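Local atomic coordinates of Rho guanine nucleotide exchange factor 12 (Homo sapiens, PDB entry 1TXD), a protein that acts as a guanine nucleotide exchange factor for the RhoA GTPase, here represented by its DH and PH domains, and may regulate RhoA downstream of GNA12 and GNA13. Residues E31-E36 / A88-N93; R37-T42 / Q77-L82; E84-V89 / L106-G111. The protein carries 1 engineered substitution. All coordinates share one frame; numbering follows the deposited sequence.

Interaction 1: E31-E36 / A88-N93; sequences ELFYTE and AVRKRN
Phe33 and Arg90 make most of this contact inside the DH (RhoGEF) domain, an all-helical bundle, where the long helix 20-57 passes the C-terminal end of helix 72-90. Their backbones stay well apart, with Phe33 CA and Arg90 CA 9.6 Å from each other, and the two side chains bridge the gap by sliding past one another in opposite directions. No hydrogen bond crosses between the segments.

The apolar part is small. The far end of the phenyl ring is met at its edge by Val89: Phe33 CZ lies 4.2 Å from Val89 CG1, and the two side chains cross at about a right angle. The aliphatic base of Arg90 also borders the ring edge, its CG 3.9 Å from Phe33 CE2. Met86, Ile101 and Trp108 also pack against this buried ring.

The contact of the guanidinium is of another kind. With CG beside the backbone N (chi1 -69°) and a bend at chi2, the Arg90 chain runs alongside the Phe33 ring and lays one guanidinium face over CD2, which sits 3.2 Å above that plane, toward its rim. The ring and guanidinium planes are inclined by 43°, neither stacked flat nor perpendicular. Arg37, on helix 20-57, brings a like charge near Arg90 NH1.

On the long helix Thr35 OG1 donates to Glu31 O at 2.7 Å, and that oxygen also accepts from Thr35 N; Thr35 OG1 has a further partner in Arg173 of helix 169-186. The closest approach between the segments is Arg90 NH2 to Phe33 CB, 3.3 Å.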
ATOM      1  N   GLU A  31      24.015  -9.453   9.545  1.00 24.34           N
ATOM      2  CA  GLU A  31      22.678  -9.773   9.136  1.00 24.60           C
ATOM      3  C   GLU A  31      22.087  -8.617   8.307  1.00 23.76           C
ATOM      4  O   GLU A  31      21.406  -8.870   7.334  1.00 22.98           O
ATOM      5  CB  GLU A  31      21.811 -10.072  10.378  1.00 27.78           C
ATOM      6  CG  GLU A  31      20.378 -10.548  10.135  1.00 30.42           C
ATOM      7  CD  GLU A  31      20.274 -11.888   9.416  1.00 36.24           C
ATOM      8  OE1 GLU A  31      21.293 -12.334   8.809  1.00 40.12           O
ATOM      9  OE2 GLU A  31      19.157 -12.490   9.431  1.00 37.09           O
ATOM     10  N   LEU A  32      22.340  -7.375   8.717  1.00 21.31           N
ATOM     11  CA  LEU A  32      21.847  -6.223   8.035  1.00 21.73           C
ATOM     12  C   LEU A  32      22.509  -6.164   6.671  1.00 21.75           C
ATOM     13  O   LEU A  32      21.801  -6.070   5.654  1.00 19.66           O
ATOM     14  CB  LEU A  32      22.120  -4.939   8.814  1.00 22.19           C
ATOM     15  CG  LEU A  32      22.036  -3.644   7.991  1.00 22.97           C
ATOM     16  CD1 LEU A  32      20.612  -3.344   7.472  1.00 23.13           C
ATOM     17  CD2 LEU A  32      22.539  -2.530   8.809  1.00 22.95           C
ATOM     18  N   PHE A  33      23.829  -6.314   6.637  1.00 20.14           N
ATOM     19  CA  PHE A  33      24.525  -6.281   5.369  1.00 22.69           C
ATOM     20  C   PHE A  33      24.089  -7.411   4.434  1.00 23.01           C
ATOM     21  O   PHE A  33      23.750  -7.138   3.310  1.00 23.61           O
ATOM     22  CB  PHE A  33      26.044  -6.288   5.534  1.00 23.60           C
ATOM     23  CG  PHE A  33      26.609  -5.054   6.238  1.00 26.18           C
ATOM     24  CD1 PHE A  33      25.793  -4.131   6.890  1.00 27.30           C
ATOM     25  CD2 PHE A  33      27.982  -4.851   6.272  1.00 28.31           C
ATOM     26  CE1 PHE A  33      26.347  -3.027   7.568  1.00 28.64           C
ATOM     27  CE2 PHE A  33      28.520  -3.751   6.932  1.00 29.86           C
ATOM     28  CZ  PHE A  33      27.691  -2.841   7.568  1.00 28.66           C
ATOM     29  N   TYR A  34      24.057  -8.651   4.926  1.00 23.06           N
ATOM     30  CA  TYR A  34      23.776  -9.817   4.126  1.00 24.40           C
ATOM     31  C   TYR A  34      22.363  -9.801   3.503  1.00 22.45           C
ATOM     32  O   TYR A  34      22.212 -10.155   2.350  1.00 21.36           O
ATOM     33  CB  TYR A  34      23.961 -11.097   4.973  1.00 27.28           C
ATOM     34  CG  TYR A  34      23.695 -12.392   4.218  1.00 34.45           C
ATOM     35  CD1 TYR A  34      24.760 -13.142   3.690  1.00 39.24           C
ATOM     36  CD2 TYR A  34      22.365 -12.883   4.016  1.00 38.01           C
ATOM     37  CE1 TYR A  34      24.529 -14.340   2.978  1.00 41.22           C
ATOM     38  CE2 TYR A  34      22.133 -14.058   3.294  1.00 40.63           C
ATOM     39  CZ  TYR A  34      23.228 -14.784   2.784  1.00 42.19           C
ATOM     40  OH  TYR A  34      23.047 -15.951   2.085  1.00 43.49           O
ATOM     41  N   THR A  35      21.351  -9.435   4.286  1.00 20.53           N
ATOM     42  CA  THR A  35      19.979  -9.437   3.819  1.00 20.93           C
ATOM     43  C   THR A  35      19.755  -8.233   2.909  1.00 20.93           C
ATOM     44  O   THR A  35      18.834  -8.249   2.138  1.00 19.35           O
ATOM     45  CB  THR A  35      18.983  -9.376   4.972  1.00 20.15           C
ATOM     46  OG1 THR A  35      19.292  -8.256   5.818  1.00 21.82           O
ATOM     47  CG2 THR A  35      19.116 -10.587   5.866  1.00 23.14           C
ATOM     48  N   GLU A  36      20.602  -7.195   3.007  1.00 21.74           N
ATOM     49  CA  GLU A  36      20.599  -6.137   2.000  1.00 21.94           C
ATOM     50  C   GLU A  36      21.110  -6.650   0.671  1.00 22.50           C
ATOM     51  O   GLU A  36      20.584  -6.250  -0.381  1.00 19.44           O
ATOM     52  CB  GLU A  36      21.446  -4.903   2.383  1.00 22.46           C
ATOM     53  CG  GLU A  36      21.280  -3.748   1.394  1.00 21.66           C
ATOM     54  CD  GLU A  36      19.954  -3.070   1.549  1.00 23.34           C
ATOM     55  OE1 GLU A  36      19.518  -2.402   0.600  1.00 24.73           O
ATOM     56  OE2 GLU A  36      19.321  -3.229   2.606  1.00 21.79           O
ATOM     57  N   ALA A  88      31.589  -0.983   1.736  1.00 31.80           N
ATOM     58  CA  ALA A  88      32.696  -0.071   1.991  1.00 31.52           C
ATOM     59  C   ALA A  88      32.964   0.039   3.470  1.00 31.95           C
ATOM     60  O   ALA A  88      34.107   0.249   3.870  1.00 33.66           O
ATOM     61  CB  ALA A  88      32.406   1.316   1.412  1.00 30.75           C
ATOM     62  N   VAL A  89      31.926  -0.089   4.286  1.00 31.76           N
ATOM     63  CA  VAL A  89      32.120  -0.053   5.719  1.00 32.69           C
ATOM     64  C   VAL A  89      33.034  -1.186   6.137  1.00 35.35           C
ATOM     65  O   VAL A  89      33.844  -0.999   7.026  1.00 35.12           O
ATOM     66  CB  VAL A  89      30.798  -0.076   6.527  1.00 31.19           C
ATOM     67  CG1 VAL A  89      31.052  -0.389   7.987  1.00 31.17           C
ATOM     68  CG2 VAL A  89      30.122   1.233   6.436  1.00 30.23           C
ATOM     69  N   ARG A  90      32.896  -2.353   5.498  1.00 38.73           N
ATOM     70  CA  ARG A  90      33.734  -3.532   5.785  1.00 40.85           C
ATOM     71  C   ARG A  90      35.160  -3.404   5.289  1.00 40.78           C
ATOM     72  O   ARG A  90      36.078  -3.946   5.883  1.00 41.61           O
ATOM     73  CB  ARG A  90      33.176  -4.755   5.081  1.00 41.97           C
ATOM     74  CG  ARG A  90      31.894  -5.257   5.607  1.00 45.29           C
ATOM     75  CD  ARG A  90      31.815  -6.770   5.553  1.00 48.46           C
ATOM     76  NE  ARG A  90      30.585  -7.238   6.171  1.00 49.95           N
ATOM     77  CZ  ARG A  90      29.654  -7.951   5.558  1.00 52.22           C
ATOM     78  NH1 ARG A  90      29.789  -8.319   4.288  1.00 53.34           N
ATOM     79  NH2 ARG A  90      28.569  -8.302   6.225  1.00 52.92           N
ATOM     80  N   LYS A  91      35.307  -2.725   4.162  1.00 41.49           N
ATOM     81  CA  LYS A  91      36.570  -2.537   3.466  1.00 42.29           C
ATOM     82  C   LYS A  91      37.476  -1.571   4.241  1.00 42.68           C
ATOM     83  O   LYS A  91      38.619  -1.340   3.849  1.00 42.88           O
ATOM     84  CB  LYS A  91      36.230  -1.991   2.063  1.00 43.20           C
ATOM     85  CG  LYS A  91      37.352  -1.546   1.119  1.00 44.19           C
ATOM     86  CD  LYS A  91      36.767  -0.688  -0.038  1.00 44.77           C
ATOM     87  CE  LYS A  91      35.934  -1.509  -1.047  1.00 44.75           C
ATOM     88  NZ  LYS A  91      34.430  -1.468  -0.821  1.00 43.62           N
ATOM     89  N   ARG A  92      36.964  -1.000   5.333  1.00 43.09           N
ATOM     90  CA  ARG A  92      37.707  -0.011   6.126  1.00 43.71           C
ATOM     91  C   ARG A  92      38.892  -0.606   6.893  1.00 44.85           C
ATOM     92  O   ARG A  92      39.878   0.095   7.130  1.00 46.43           O
ATOM     93  CB  ARG A  92      36.761   0.728   7.082  1.00 42.51           C
ATOM     94  CG  ARG A  92      35.781   1.607   6.360  1.00 41.10           C
ATOM     95  CD  ARG A  92      35.273   2.786   7.137  1.00 40.41           C
ATOM     96  NE  ARG A  92      34.312   2.394   8.164  1.00 38.97           N
ATOM     97  CZ  ARG A  92      33.138   2.984   8.398  1.00 38.42           C
ATOM     98  NH1 ARG A  92      32.707   4.010   7.678  1.00 38.67           N
ATOM     99  NH2 ARG A  92      32.382   2.541   9.383  1.00 38.21           N
ATOM    100  N   ASN A  93      38.803  -1.886   7.260  1.00 46.25           N
ATOM    101  CA  ASN A  93      39.941  -2.619   7.841  1.00 47.56           C
ATOM    102  C   ASN A  93      40.010  -4.098   7.407  1.00 48.08           C
ATOM    103  O   ASN A  93      38.973  -4.751   7.203  1.00 48.38           O
ATOM    104  CB  ASN A  93      39.931  -2.504   9.374  1.00 48.05           C
ATOM    105  CG  ASN A  93      38.659  -3.062  10.002  1.00 48.77           C
ATOM    106  OD1 ASN A  93      37.887  -3.763   9.351  1.00 51.16           O
ATOM    107  ND2 ASN A  93      38.447  -2.761  11.280  1.00 49.22           N
TER

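Interaction 2: R37-T42 / Q77-L82; sequences RAHVRT and QLHIGL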
ATOM      1  N   ARG A  37      22.134  -7.505   0.688  1.00 23.17           N
ATOM      2  CA  ARG A  37      22.639  -8.071  -0.574  1.00 25.06           C
ATOM      3  C   ARG A  37      21.570  -9.001  -1.216  1.00 24.29           C
ATOM      4  O   ARG A  37      21.326  -8.968  -2.411  1.00 21.57           O
ATOM      5  CB  ARG A  37      23.930  -8.835  -0.331  1.00 27.75           C
ATOM      6  CG  ARG A  37      24.837  -9.003  -1.551  1.00 33.56           C
ATOM      7  CD  ARG A  37      26.221  -9.629  -1.221  1.00 38.00           C
ATOM      8  NE  ARG A  37      26.767  -9.099   0.041  1.00 41.81           N
ATOM      9  CZ  ARG A  37      26.953  -9.787   1.184  1.00 42.66           C
ATOM     10  NH1 ARG A  37      26.655 -11.090   1.277  1.00 44.68           N
ATOM     11  NH2 ARG A  37      27.448  -9.151   2.249  1.00 40.47           N
ATOM     12  N   ALA A  38      20.919  -9.799  -0.378  1.00 24.67           N
ATOM     13  CA  ALA A  38      19.833 -10.671  -0.808  1.00 24.15           C
ATOM     14  C   ALA A  38      18.729  -9.825  -1.462  1.00 23.91           C
ATOM     15  O   ALA A  38      18.207 -10.181  -2.520  1.00 21.40           O
ATOM     16  CB  ALA A  38      19.286 -11.453   0.366  1.00 23.84           C
ATOM     17  N   HIS A  39      18.402  -8.712  -0.808  1.00 23.94           N
ATOM     18  CA  HIS A  39      17.377  -7.797  -1.305  1.00 24.59           C
ATOM     19  C   HIS A  39      17.666  -7.231  -2.684  1.00 22.37           C
ATOM     20  O   HIS A  39      16.803  -7.216  -3.560  1.00 22.06           O
ATOM     21  CB  HIS A  39      17.158  -6.614  -0.378  1.00 23.28           C
ATOM     22  CG  HIS A  39      16.012  -5.766  -0.794  1.00 24.07           C
ATOM     23  ND1 HIS A  39      14.709  -6.225  -0.759  1.00 25.17           N
ATOM     24  CD2 HIS A  39      15.970  -4.539  -1.369  1.00 22.93           C
ATOM     25  CE1 HIS A  39      13.915  -5.281  -1.223  1.00 22.59           C
ATOM     26  NE2 HIS A  39      14.654  -4.239  -1.565  1.00 22.83           N
ATOM     27  N   VAL A  40      18.867  -6.715  -2.825  1.00 23.02           N
ATOM     28  CA  VAL A  40      19.376  -6.275  -4.110  1.00 21.98           C
ATOM     29  C   VAL A  40      19.219  -7.311  -5.192  1.00 22.88           C
ATOM     30  O   VAL A  40      18.847  -6.981  -6.328  1.00 22.92           O
ATOM     31  CB  VAL A  40      20.838  -5.821  -4.010  1.00 22.31           C
ATOM     32  CG1 VAL A  40      21.493  -5.606  -5.408  1.00 21.32           C
ATOM     33  CG2 VAL A  40      20.930  -4.497  -3.245  1.00 20.66           C
ATOM     34  N   ARG A  41      19.553  -8.549  -4.865  1.00 22.83           N
ATOM     35  CA  ARG A  41      19.514  -9.665  -5.812  1.00 22.63           C
ATOM     36  C   ARG A  41      18.105  -9.959  -6.314  1.00 20.26           C
ATOM     37  O   ARG A  41      17.935 -10.319  -7.450  1.00 16.31           O
ATOM     38  CB  ARG A  41      20.105 -10.930  -5.175  1.00 25.41           C
ATOM     39  CG  ARG A  41      20.960 -11.731  -6.134  1.00 30.78           C
ATOM     40  CD  ARG A  41      21.600 -12.992  -5.515  1.00 34.33           C
ATOM     41  NE  ARG A  41      22.955 -12.682  -5.063  1.00 37.35           N
ATOM     42  CZ  ARG A  41      23.351 -12.485  -3.798  1.00 38.20           C
ATOM     43  NH1 ARG A  41      22.520 -12.593  -2.768  1.00 39.19           N
ATOM     44  NH2 ARG A  41      24.623 -12.207  -3.564  1.00 38.25           N
ATOM     45  N   THR A  42      17.132  -9.850  -5.409  1.00 18.17           N
ATOM     46  CA  THR A  42      15.726  -9.983  -5.659  1.00 19.92           C
ATOM     47  C   THR A  42      15.246  -8.898  -6.620  1.00 20.87           C
ATOM     48  O   THR A  42      14.506  -9.158  -7.617  1.00 17.18           O
ATOM     49  CB  THR A  42      15.022  -9.852  -4.276  1.00 21.49           C
ATOM     50  OG1 THR A  42      15.322 -11.005  -3.513  1.00 21.33           O
ATOM     51  CG2 THR A  42      13.593  -9.980  -4.340  1.00 21.21           C
ATOM     52  N   GLN A  77      18.405   1.227  -7.936  1.00 21.48           N
ATOM     53  CA  GLN A  77      19.665   2.013  -7.795  1.00 21.60           C
ATOM     54  C   GLN A  77      19.874   2.405  -6.307  1.00 19.29           C
ATOM     55  O   GLN A  77      20.950   2.369  -5.814  1.00 18.88           O
ATOM     56  CB  GLN A  77      19.645   3.269  -8.686  1.00 25.00           C
ATOM     57  CG  GLN A  77      20.381   3.183 -10.072  1.00 31.39           C
ATOM     58  CD  GLN A  77      21.233   1.899 -10.274  1.00 34.76           C
ATOM     59  OE1 GLN A  77      22.319   1.770  -9.687  1.00 39.74           O
ATOM     60  NE2 GLN A  77      20.727   0.960 -11.076  1.00 32.18           N
ATOM     61  N   LEU A  78      18.805   2.693  -5.586  1.00 16.31           N
ATOM     62  CA  LEU A  78      18.893   3.028  -4.196  1.00 18.33           C
ATOM     63  C   LEU A  78      19.507   1.920  -3.322  1.00 18.25           C
ATOM     64  O   LEU A  78      20.491   2.151  -2.579  1.00 16.89           O
ATOM     65  CB  LEU A  78      17.512   3.416  -3.683  1.00 20.17           C
ATOM     66  CG  LEU A  78      17.427   3.877  -2.242  1.00 21.93           C
ATOM     67  CD1 LEU A  78      16.237   4.695  -2.019  1.00 23.15           C
ATOM     68  CD2 LEU A  78      17.458   2.718  -1.279  1.00 24.88           C
ATOM     69  N   HIS A  79      18.989   0.714  -3.484  1.00 17.21           N
ATOM     70  CA  HIS A  79      19.433  -0.468  -2.747  1.00 17.82           C
ATOM     71  C   HIS A  79      20.800  -0.979  -3.217  1.00 19.60           C
ATOM     72  O   HIS A  79      21.616  -1.407  -2.364  1.00 21.73           O
ATOM     73  CB  HIS A  79      18.360  -1.533  -2.776  1.00 19.37           C
ATOM     74  CG  HIS A  79      17.197  -1.231  -1.882  1.00 19.33           C
ATOM     75  ND1 HIS A  79      17.236  -1.390  -0.513  1.00 20.80           N
ATOM     76  CD2 HIS A  79      15.947  -0.796  -2.168  1.00 22.42           C
ATOM     77  CE1 HIS A  79      16.080  -1.033   0.009  1.00 19.62           C
ATOM     78  NE2 HIS A  79      15.268  -0.689  -0.979  1.00 18.97           N
ATOM     79  N   ILE A  80      21.121  -0.868  -4.500  1.00 16.68           N
ATOM     80  CA  ILE A  80      22.521  -1.076  -4.905  1.00 17.26           C
ATOM     81  C   ILE A  80      23.489  -0.044  -4.222  1.00 20.60           C
ATOM     82  O   ILE A  80      24.542  -0.441  -3.712  1.00 19.85           O
ATOM     83  CB  ILE A  80      22.677  -0.994  -6.410  1.00 16.14           C
ATOM     84  CG1 ILE A  80      22.082  -2.216  -7.091  1.00 19.61           C
ATOM     85  CG2 ILE A  80      24.191  -0.851  -6.845  1.00 18.66           C
ATOM     86  CD1 ILE A  80      21.851  -2.027  -8.580  1.00 21.46           C
ATOM     87  N   GLY A  81      23.153   1.258  -4.216  1.00 19.25           N
ATOM     88  CA  GLY A  81      24.006   2.246  -3.567  1.00 19.07           C
ATOM     89  C   GLY A  81      24.167   1.972  -2.074  1.00 20.32           C
ATOM     90  O   GLY A  81      25.219   2.099  -1.534  1.00 19.31           O
ATOM     91  N   LEU A  82      23.085   1.567  -1.424  1.00 20.36           N
ATOM     92  CA  LEU A  82      23.095   1.298  -0.016  1.00 21.66           C
ATOM     93  C   LEU A  82      23.974   0.082   0.274  1.00 24.11           C
ATOM     94  O   LEU A  82      24.788   0.091   1.222  1.00 22.74           O
ATOM     95  CB  LEU A  82      21.651   1.044   0.460  1.00 19.89           C
ATOM     96  CG  LEU A  82      21.451   0.675   1.928  1.00 21.75           C
ATOM     97  CD1 LEU A  82      22.337   1.560   2.917  1.00 20.58           C
ATOM     98  CD2 LEU A  82      19.952   0.777   2.250  1.00 21.04           C
TER
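Val40 and His79, with CA atoms 6.0 Å apart, mark where two neighbouring helices of the DH bundle run nearly antiparallel: residues 37-42 of helix 20-57 and 77-82 of helix 72-90, whose short axes approach to 9.4 Å at 151°. Two histidines form a T-shaped (edge-to-face) pair here. The edge of His39 is directed at the face of His79, the ring centroids are 4.4 Å apart and their planes are inclined by 65°. His39 CD2 stands 3.5 Å above the plane of His79, over the ring centre, while Leu78 CD2 covers the opposite face, so the His79 imidazole is sandwiched. The first torsion of His39, with CG anti to the backbone N (chi1 -173°), swings its imidazole across to the neighbouring helix.

The polar ends are satisfied from outside the pair. Gln170 reaches both rings, its OE1 bonded to His39 NE2 and its NE2 to His79 NE2, while Glu36 OE1 is hydrogen-bonded to His79 ND1. These bonds are likely to hold both imidazoles in their rotation, and Tyr177 of helix 169-186 packs beside His79.

Beside the rings Val40 uses its two branches separately. Val40 CG1 meets Ile80 CG1 at 3.8 Å, the side chains crossing at about a right angle. The other methyl turns to the backbone of the opposite helix: Val40 CG2 rests 3.3 Å from His79 O, and 4.0 Å from His79 CB.

Interaction 3: E84-V89 / L106-G111; sequences EQMKAV and LTWFSG
A Met-aromatic contact, Met86 with Trp108, joins helix 72-90 to the short helix 102-109 of the DH bundle. Met86 SD lies oblique to the indole, 5.3 Å from the centroid of the six-membered ring of Trp108 and 27° off its normal, while Met86 CG touches the ring itself, 3.5 Å from Trp108 CH2. Beyond CG the methionine chain is extended and crosses the indole aslant. Val89 arrives at the ring edge, its CG2 3.9 Å from Trp108 CZ2. The indole reaches these partners with Trp108 CG beside the backbone N (chi1 -59°), on a side chain that leaves its helix toward helix 72-90.

Gln85 lies alongside the pyrrole part, running the other way, its amide plane turned 42° from the indole. Its CB approaches Trp108 NE1 to 3.5 Å. Gln85 OE1 is 3.4 Å from Trp108 CD1, but the angle to the nearby NE1 is too poor for a hydrogen bond. One water joins the more exposed side, donating to Thr107 O at 3.1 Å and accepting a weak, long bond from Gln85 NE2.

With an alanine in place of Trp108, Met86, Val89 and the Gln85 chain are likely to lose their shared partner and a gap to open between the helices. Between these segments the nearest CA atoms, Gln85 and Trp108, are 8.7 Å apart; an indole filling such a space is in keeping with the core of an all-helical DH bundle.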
ATOM      1  N   GLU A  84      26.425  -0.913  -1.627  1.00 27.84           N
ATOM      2  CA  GLU A  84      27.809  -0.552  -1.868  1.00 28.70           C
ATOM      3  C   GLU A  84      28.404   0.165  -0.642  1.00 28.25           C
ATOM      4  O   GLU A  84      29.572  -0.032  -0.326  1.00 26.85           O
ATOM      5  CB  GLU A  84      27.935   0.326  -3.116  1.00 31.21           C
ATOM      6  CG  GLU A  84      27.792  -0.414  -4.444  1.00 35.01           C
ATOM      7  CD  GLU A  84      28.689  -1.655  -4.542  1.00 38.80           C
ATOM      8  OE1 GLU A  84      29.865  -1.586  -4.104  1.00 40.56           O
ATOM      9  OE2 GLU A  84      28.226  -2.701  -5.063  1.00 40.08           O
ATOM     10  N   GLN A  85      27.595   0.955   0.064  1.00 27.94           N
ATOM     11  CA  GLN A  85      28.070   1.695   1.220  1.00 27.82           C
ATOM     12  C   GLN A  85      28.298   0.705   2.367  1.00 27.25           C
ATOM     13  O   GLN A  85      29.176   0.890   3.195  1.00 27.31           O
ATOM     14  CB  GLN A  85      27.055   2.755   1.648  1.00 27.96           C
ATOM     15  CG  GLN A  85      26.869   3.891   0.654  1.00 29.40           C
ATOM     16  CD  GLN A  85      25.675   4.750   1.015  1.00 30.52           C
ATOM     17  OE1 GLN A  85      24.565   4.251   1.160  1.00 31.24           O
ATOM     18  NE2 GLN A  85      25.903   6.043   1.164  1.00 29.64           N
ATOM     19  N   MET A  86      27.510  -0.350   2.404  1.00 25.89           N
ATOM     20  CA  MET A  86      27.678  -1.377   3.424  1.00 25.87           C
ATOM     21  C   MET A  86      28.965  -2.140   3.136  1.00 27.03           C
ATOM     22  O   MET A  86      29.776  -2.345   4.046  1.00 24.77           O
ATOM     23  CB  MET A  86      26.485  -2.306   3.505  1.00 24.08           C
ATOM     24  CG  MET A  86      25.295  -1.733   4.247  1.00 23.16           C
ATOM     25  SD  MET A  86      23.864  -2.666   3.776  1.00 18.74           S
ATOM     26  CE  MET A  86      22.530  -2.052   4.841  1.00 18.42           C
ATOM     27  N   LYS A  87      29.184  -2.489   1.867  1.00 28.74           N
ATOM     28  CA  LYS A  87      30.444  -3.123   1.455  1.00 30.95           C
ATOM     29  C   LYS A  87      31.676  -2.307   1.879  1.00 31.48           C
ATOM     30  O   LYS A  87      32.668  -2.880   2.325  1.00 32.41           O
ATOM     31  CB  LYS A  87      30.491  -3.405  -0.057  1.00 31.86           C
ATOM     32  CG  LYS A  87      30.179  -4.884  -0.438  1.00 35.08           C
ATOM     33  CD  LYS A  87      29.220  -5.040  -1.659  1.00 37.07           C
ATOM     34  CE  LYS A  87      28.690  -6.495  -1.785  1.00 37.85           C
ATOM     35  NZ  LYS A  87      27.732  -6.730  -2.928  1.00 38.53           N
ATOM     36  N   ALA A  88      31.589  -0.983   1.736  1.00 31.80           N
ATOM     37  CA  ALA A  88      32.696  -0.071   1.991  1.00 31.52           C
ATOM     38  C   ALA A  88      32.964   0.039   3.470  1.00 31.95           C
ATOM     39  O   ALA A  88      34.107   0.249   3.870  1.00 33.66           O
ATOM     40  CB  ALA A  88      32.406   1.316   1.412  1.00 30.75           C
ATOM     41  N   VAL A  89      31.926  -0.089   4.286  1.00 31.76           N
ATOM     42  CA  VAL A  89      32.120  -0.053   5.719  1.00 32.69           C
ATOM     43  C   VAL A  89      33.034  -1.186   6.137  1.00 35.35           C
ATOM     44  O   VAL A  89      33.844  -0.999   7.026  1.00 35.12           O
ATOM     45  CB  VAL A  89      30.798  -0.076   6.527  1.00 31.19           C
ATOM     46  CG1 VAL A  89      31.052  -0.389   7.987  1.00 31.17           C
ATOM     47  CG2 VAL A  89      30.122   1.233   6.436  1.00 30.23           C
ATOM     48  N   LEU A 106      23.021   6.549  10.429  1.00 23.31           N
ATOM     49  CA  LEU A 106      22.426   7.868  10.384  1.00 23.12           C
ATOM     50  C   LEU A 106      22.509   8.520   8.996  1.00 21.61           C
ATOM     51  O   LEU A 106      21.589   9.213   8.596  1.00 21.25           O
ATOM     52  CB  LEU A 106      23.047   8.780  11.462  1.00 23.45           C
ATOM     53  CG  LEU A 106      22.491   8.516  12.868  1.00 23.76           C
ATOM     54  CD1 LEU A 106      23.087   9.510  13.928  1.00 21.96           C
ATOM     55  CD2 LEU A 106      20.953   8.544  12.905  1.00 22.34           C
ATOM     56  N   THR A 107      23.598   8.300   8.274  1.00 21.16           N
ATOM     57  CA  THR A 107      23.704   8.704   6.864  1.00 21.91           C
ATOM     58  C   THR A 107      22.717   7.967   5.928  1.00 21.52           C
ATOM     59  O   THR A 107      22.174   8.572   4.976  1.00 22.28           O
ATOM     60  CB  THR A 107      25.169   8.491   6.394  1.00 22.15           C
ATOM     61  OG1 THR A 107      26.028   9.342   7.161  1.00 23.09           O
ATOM     62  CG2 THR A 107      25.377   8.997   4.984  1.00 23.69           C
ATOM     63  N   TRP A 108      22.489   6.670   6.191  1.00 20.15           N
ATOM     64  CA  TRP A 108      21.656   5.833   5.358  1.00 19.72           C
ATOM     65  C   TRP A 108      20.166   6.103   5.582  1.00 20.20           C
ATOM     66  O   TRP A 108      19.384   6.111   4.622  1.00 20.89           O
ATOM     67  CB  TRP A 108      21.953   4.340   5.595  1.00 19.60           C
ATOM     68  CG  TRP A 108      23.348   3.980   5.325  1.00 20.94           C
ATOM     69  CD1 TRP A 108      24.212   4.659   4.534  1.00 21.16           C
ATOM     70  CD2 TRP A 108      24.077   2.850   5.835  1.00 20.13           C
ATOM     71  NE1 TRP A 108      25.438   4.041   4.530  1.00 19.40           N
ATOM     72  CE2 TRP A 108      25.380   2.921   5.304  1.00 21.80           C
ATOM     73  CE3 TRP A 108      23.759   1.781   6.669  1.00 20.31           C
ATOM     74  CZ2 TRP A 108      26.374   1.974   5.596  1.00 22.73           C
ATOM     75  CZ3 TRP A 108      24.746   0.843   6.964  1.00 22.90           C
ATOM     76  CH2 TRP A 108      26.039   0.948   6.422  1.00 21.29           C
ATOM     77  N   PHE A 109      19.800   6.380   6.833  1.00 20.57           N
ATOM     78  CA  PHE A 109      18.407   6.340   7.267  1.00 20.85           C
ATOM     79  C   PHE A 109      17.880   7.589   7.950  1.00 20.10           C
ATOM     80  O   PHE A 109      16.772   7.562   8.514  1.00 20.30           O
ATOM     81  CB  PHE A 109      18.213   5.128   8.214  1.00 19.81           C
ATOM     82  CG  PHE A 109      18.511   3.808   7.570  1.00 22.56           C
ATOM     83  CD1 PHE A 109      17.850   3.426   6.407  1.00 23.36           C
ATOM     84  CD2 PHE A 109      19.444   2.928   8.129  1.00 23.93           C
ATOM     85  CE1 PHE A 109      18.120   2.222   5.812  1.00 23.39           C
ATOM     86  CE2 PHE A 109      19.722   1.734   7.544  1.00 24.99           C
ATOM     87  CZ  PHE A 109      19.050   1.356   6.381  1.00 24.86           C
ATOM     88  N   SER A 110      18.647   8.680   7.916  1.00 20.40           N
ATOM     89  CA  SER A 110      18.157  10.000   8.337  1.00 19.39           C
ATOM     90  C   SER A 110      18.577  11.077   7.337  1.00 18.32           C
ATOM     91  O   SER A 110      19.387  10.840   6.436  1.00 18.33           O
ATOM     92  CB  SER A 110      18.687  10.358   9.742  1.00 20.78           C
ATOM     93  OG  SER A 110      20.091  10.456   9.706  1.00 20.09           O
ATOM     94  N   GLY A 111      18.076  12.279   7.520  1.00 17.05           N
ATOM     95  CA  GLY A 111      18.423  13.348   6.598  1.00 18.63           C
ATOM     96  C   GLY A 111      18.089  12.976   5.158  1.00 18.92           C
ATOM     97  O   GLY A 111      17.039  12.371   4.913  1.00 18.24           O
TER
HETATM   98  O   HOH W   1      23.093   7.787   2.159  1.00 34.38           O

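In the fold
All three contacts lie in the DH helical bundle, on the same side of the chain's centre, and all use helix 72-90. Interactions 1 and 2 join it to helix 20-57, and interaction 3 to helix 102-109. Centres are about 10 Å apart for interactions 1 and 3, and about 12 Å for the other pairs. Along the chain interaction 2 is nested within the loop closed by interaction 1, and interaction 3 opens after interaction 2 closes, sharing Ala88 and Val89 with interaction 1. Glu36 OE1 packs on Leu82 CD2 (3.6 Å) between interactions 1 and 2, and Leu82 CD1 on Trp108 CG (3.6 Å) between 2 and 3. Together they tie three helices of the exchange-factor domain together through helix 72-90.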